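Local coordinates for 3-oxoacyl-[acyl-carrier-protein] synthase 3 (Pseudomonas aeruginosa, PDB 2X3E), which probably catalyses the first condensation of fatty acid synthesis, joining an acetyl group from acetyl-CoA to two carbons of malonyl-ACP, at residues Asp228-Val233 against Ser242-Leu247; Phe106-Ala111 against Leu119-Ser124. The protein carries 1 engineered substitution. All coordinates share one frame; numbering follows the deposited sequence.

Contact 1: Asp228-Val233 against Ser242-Leu247; sequences DSVRRV and SDLHHL
Val230, in the C-terminal half of helix 215-237, faces Leu247 on strand 246-249, and their CA atoms are the nearest of the two segments at 8.9 Å. The chain comes to that strand from a short 3-10 segment that ends at Asp243, and Leu244 is the residue after it. The CB atoms of Val230, Leu244 and Leu247 all point toward the opposite segment, and about 90 Å² is buried.

The contact is a two-pronged valine set against two leucines. CG1 of Val230 lies anti to the backbone N (chi1 174°) and heads for Leu244, whose CD1 is 4.4 Å away, a loose approach. CG2, the branch beside the backbone N, meets CD1 of Leu247 at 3.9 Å. Leu264 of helix 254-264 packs on both Val230 and Leu247, and Leu266 on the two leucines.

Helix 215-237 also packs on Thr308 and Ser318 of the intervening strands. It carries the chain across the sheet from strand 177-184 to strand 246-249, which run parallel: a beta-alpha-beta crossover with a long insertion ahead of the helix, in the C-terminal half of a thiolase fold, leading on towards the predicted active-site His250.

Contact 2: Phe106-Ala111 against Leu119-Ser124; sequences FDLSAA and LASVGS
Phe106 and Leu108 of strand 104-109 pack against Ser121 of helix 114-127, a buried helix-on-sheet contact between two elements that follow one another directly in the chain. The strand is the outermost of its sheet within the subunit, and the helix lies between that sheet and strand 177-184 of the other, where Ala120 touches Phe180 and Leu182. Leu108 and Ser121 have the closest CA atoms, 8.7 Å apart, and about 106 Å² is buried.

Ser121 is the helix residue that touches both strand side chains. Its CB sits 3.7 Å from CD1 of Leu108, while its OG comes to the rim of the Phe106 ring, in the ring plane, 3.6 Å from CZ. The ring gets there because CG of Phe106 stands between the backbone N and the carbonyl carbon (chi1 66°), which brings the far edge of the phenyl up under the helix; Leu125 and Val77 pack against it too. The serine oxygen has its hydrogen-bond partner across the dimer interface, in OG of Ser121 of the second subunit.

In the layered thiolase fold this is where the central helical layer meets one of the two sheets; the connection from strand to helix holds the predicted active-site position, Ala112, an engineered residue here. Asp107 and Ser109 pair antiparallel with a strand of the second subunit, so the sheet runs on through the homodimer. Phe106 of that subunit packs on Leu108.

Further along the helix, Ser124 turns back onto the helix backbone one turn earlier. Its OG donates to Ala120 O at 2.8 Å, tilted 23° from the carbonyl plane, and its N reaches the same oxygen from the opposite face at 2.9 Å.

In the fold
Both contacts are buried and both set a helix on a sheet, but they share no element and their nearest atoms are about 11 Å apart. The centre of contact 2 is about 11 Å from the centre of the chain, that of contact 1 about 18 Å, and contact 2 borders the second subunit, which does not touch contact 1. Strand 177-184 stands between them: Phe180 and Leu182 meet the helix of contact 2, while Asp181 forms a hydrogen bond with Ser229 and a salt bridge with Arg232 in contact 1. Contact 1, between an outer helix and the sheet, is aliphatic throughout; contact 2, near the interface, sets a hydroxyl at an aromatic edge.

Contact 1: Asp228-Val233 against Ser242-Leu247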
# COMPACT_ATOMS: atom_id res chain seq x y z
N ASP A 228 -4.89 9.04 23.00
CA ASP A 228 -3.59 9.72 23.04
C ASP A 228 -3.23 10.33 21.68
O ASP A 228 -2.68 11.43 21.62
CB ASP A 228 -2.47 8.76 23.49
CG ASP A 228 -2.64 8.28 24.94
OD1 ASP A 228 -3.22 9.01 25.77
OD2 ASP A 228 -2.15 7.17 25.25
N SER A 229 -3.55 9.61 20.60
CA SER A 229 -3.27 10.10 19.24
C SER A 229 -4.07 11.37 18.95
O SER A 229 -3.54 12.35 18.40
CB SER A 229 -3.56 9.02 18.20
OG SER A 229 -3.28 9.49 16.88
N VAL A 230 -5.35 11.36 19.34
CA VAL A 230 -6.19 12.55 19.21
C VAL A 230 -5.56 13.71 19.98
O VAL A 230 -5.40 14.80 19.45
CB VAL A 230 -7.64 12.31 19.72
CG1 VAL A 230 -8.44 13.61 19.71
CG2 VAL A 230 -8.33 11.25 18.87
N ARG A 231 -5.16 13.46 21.23
CA ARG A 231 -4.56 14.51 22.05
C ARG A 231 -3.34 15.13 21.38
O ARG A 231 -3.17 16.35 21.42
CB ARG A 231 -4.17 14.01 23.44
CG ARG A 231 -3.46 15.08 24.30
CD ARG A 231 -4.33 16.31 24.51
NE ARG A 231 -5.45 16.01 25.39
CZ ARG A 231 -6.48 16.83 25.65
NH1 ARG A 231 -6.57 18.02 25.07
NH2 ARG A 231 -7.43 16.43 26.49
N ARG A 232 -2.49 14.30 20.79
CA ARG A 232 -1.30 14.81 20.10
C ARG A 232 -1.65 15.74 18.94
O ARG A 232 -1.03 16.79 18.77
CB ARG A 232 -0.43 13.65 19.63
CG ARG A 232 0.20 12.91 20.80
CD ARG A 232 1.32 12.01 20.37
NE ARG A 232 0.88 10.87 19.58
CZ ARG A 232 0.36 9.74 20.07
NH1 ARG A 232 0.18 9.57 21.38
NH2 ARG A 232 0.02 8.77 19.23
N VAL A 233 -2.65 15.36 18.15
CA VAL A 233 -3.05 16.19 17.01
C VAL A 233 -3.79 17.47 17.49
O VAL A 233 -3.64 18.54 16.89
CB VAL A 233 -3.82 15.35 15.96
CG1 VAL A 233 -5.30 15.22 16.32
CG2 VAL A 233 -3.65 15.93 14.56
N SER A 242 -12.52 20.44 24.19
CA SER A 242 -13.80 21.15 24.10
C SER A 242 -14.03 21.88 22.77
O SER A 242 -15.18 22.17 22.43
CB SER A 242 -13.96 22.14 25.27
OG SER A 242 -12.97 23.15 25.23
N ASP A 243 -12.96 22.17 22.03
CA ASP A 243 -13.07 22.84 20.72
C ASP A 243 -13.50 21.89 19.61
O ASP A 243 -13.91 22.34 18.54
CB ASP A 243 -11.73 23.46 20.31
CG ASP A 243 -11.32 24.64 21.17
OD1 ASP A 243 -12.19 25.44 21.58
OD2 ASP A 243 -10.10 24.78 21.39
N LEU A 244 -13.38 20.59 19.85
CA LEU A 244 -13.77 19.57 18.87
C LEU A 244 -15.28 19.50 18.72
O LEU A 244 -15.99 19.33 19.72
CB LEU A 244 -13.28 18.18 19.29
CG LEU A 244 -12.07 17.52 18.64
CD1 LEU A 244 -12.01 16.08 19.14
CD2 LEU A 244 -12.13 17.57 17.12
N HIS A 245 -15.77 19.63 17.50
CA HIS A 245 -17.19 19.42 17.21
C HIS A 245 -17.46 17.96 16.89
O HIS A 245 -18.50 17.42 17.28
CB HIS A 245 -17.65 20.28 16.02
CG HIS A 245 -17.72 21.75 16.33
ND1 HIS A 245 -16.67 22.61 16.10
CD2 HIS A 245 -18.73 22.51 16.83
CE1 HIS A 245 -17.02 23.83 16.45
NE2 HIS A 245 -18.26 23.80 16.90
N HIS A 246 -16.53 17.33 16.17
CA HIS A 246 -16.72 15.98 15.65
C HIS A 246 -15.48 15.11 15.82
O HIS A 246 -14.40 15.44 15.33
CB HIS A 246 -17.08 16.02 14.16
CG HIS A 246 -18.16 16.99 13.83
ND1 HIS A 246 -19.46 16.84 14.29
CD2 HIS A 246 -18.15 18.12 13.09
CE1 HIS A 246 -20.19 17.85 13.85
NE2 HIS A 246 -19.42 18.64 13.12
N LEU A 247 -15.65 13.99 16.51
CA LEU A 247 -14.64 12.96 16.59
C LEU A 247 -15.16 11.74 15.83
O LEU A 247 -16.23 11.21 16.15
CB LEU A 247 -14.37 12.58 18.04
CG LEU A 247 -13.25 11.55 18.27
CD1 LEU A 247 -11.93 12.02 17.68
CD2 LEU A 247 -13.12 11.26 19.77

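Contact 2: Phe106-Ala111 against Leu119-Ser124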
# COMPACT_ATOMS: atom_id res chain seq x y z
N PHE A 106 -2.71 2.59 -6.55
CA PHE A 106 -2.10 1.56 -5.70
C PHE A 106 -2.92 1.29 -4.45
O PHE A 106 -3.79 2.10 -4.09
CB PHE A 106 -0.65 1.96 -5.32
CG PHE A 106 -0.54 3.20 -4.44
CD1 PHE A 106 -0.56 3.08 -3.05
CD2 PHE A 106 -0.36 4.46 -5.00
CE1 PHE A 106 -0.43 4.21 -2.23
CE2 PHE A 106 -0.23 5.59 -4.20
CZ PHE A 106 -0.27 5.47 -2.81
N ASP A 107 -2.66 0.16 -3.80
CA ASP A 107 -3.30 -0.21 -2.52
C ASP A 107 -2.34 0.07 -1.36
O ASP A 107 -1.13 -0.13 -1.49
CB ASP A 107 -3.69 -1.69 -2.49
CG ASP A 107 -4.77 -2.07 -3.50
OD1 ASP A 107 -5.23 -1.21 -4.29
OD2 ASP A 107 -5.15 -3.27 -3.53
N LEU A 108 -2.90 0.51 -0.23
CA LEU A 108 -2.14 0.81 0.98
C LEU A 108 -2.62 -0.12 2.09
O LEU A 108 -3.83 -0.26 2.29
CB LEU A 108 -2.32 2.27 1.38
CG LEU A 108 -1.51 2.79 2.58
CD1 LEU A 108 -1.20 4.28 2.41
CD2 LEU A 108 -2.22 2.54 3.92
N SER A 109 -1.69 -0.76 2.79
CA SER A 109 -2.03 -1.70 3.85
C SER A 109 -1.66 -1.14 5.22
O SER A 109 -0.48 -1.00 5.53
CB SER A 109 -1.29 -3.02 3.63
OG SER A 109 -1.45 -3.87 4.74
N ALA A 110 -2.67 -0.77 6.00
CA ALA A 110 -2.49 -0.36 7.39
C ALA A 110 -3.71 -0.74 8.23
O ALA A 110 -4.06 -0.05 9.18
CB ALA A 110 -2.20 1.14 7.49
N ALA A 111 -4.35 -1.85 7.86
CA ALA A 111 -5.42 -2.44 8.65
C ALA A 111 -6.50 -1.41 8.99
O ALA A 111 -6.95 -0.67 8.11
CB ALA A 111 -4.83 -3.08 9.92
N LEU A 119 -5.07 8.97 3.92
CA LEU A 119 -5.16 10.44 3.81
C LEU A 119 -3.78 11.10 3.84
O LEU A 119 -3.53 12.05 3.10
CB LEU A 119 -6.03 11.00 4.94
CG LEU A 119 -7.53 10.75 4.81
CD1 LEU A 119 -8.22 11.07 6.14
CD2 LEU A 119 -8.12 11.60 3.67
N ALA A 120 -2.90 10.59 4.69
CA ALA A 120 -1.51 11.06 4.74
C ALA A 120 -0.83 10.84 3.39
O ALA A 120 -0.17 11.74 2.88
CB ALA A 120 -0.74 10.32 5.84
N SER A 121 -0.99 9.65 2.83
CA SER A 121 -0.31 9.29 1.58
C SER A 121 -0.85 10.07 0.39
O SER A 121 -0.08 10.69 -0.36
CB SER A 121 -0.42 7.78 1.32
OG SER A 121 0.33 7.42 0.16
N VAL A 122 -2.17 10.07 0.21
CA VAL A 122 -2.78 10.80 -0.90
C VAL A 122 -2.66 12.31 -0.71
O VAL A 122 -2.31 13.03 -1.65
CB VAL A 122 -4.25 10.41 -1.12
CG1 VAL A 122 -4.85 11.27 -2.20
CG2 VAL A 122 -4.35 8.94 -1.50
N GLY A 123 -2.92 12.79 0.50
CA GLY A 123 -2.73 14.20 0.82
C GLY A 123 -1.32 14.68 0.51
O GLY A 123 -1.14 15.77 -0.03
N SER A 124 -0.32 13.87 0.87
CA SER A 124 1.08 14.23 0.62
C SER A 124 1.40 14.23 -0.88
O SER A 124 2.15 15.09 -1.35
CB SER A 124 2.04 13.29 1.37
OG SER A 124 1.95 13.52 2.77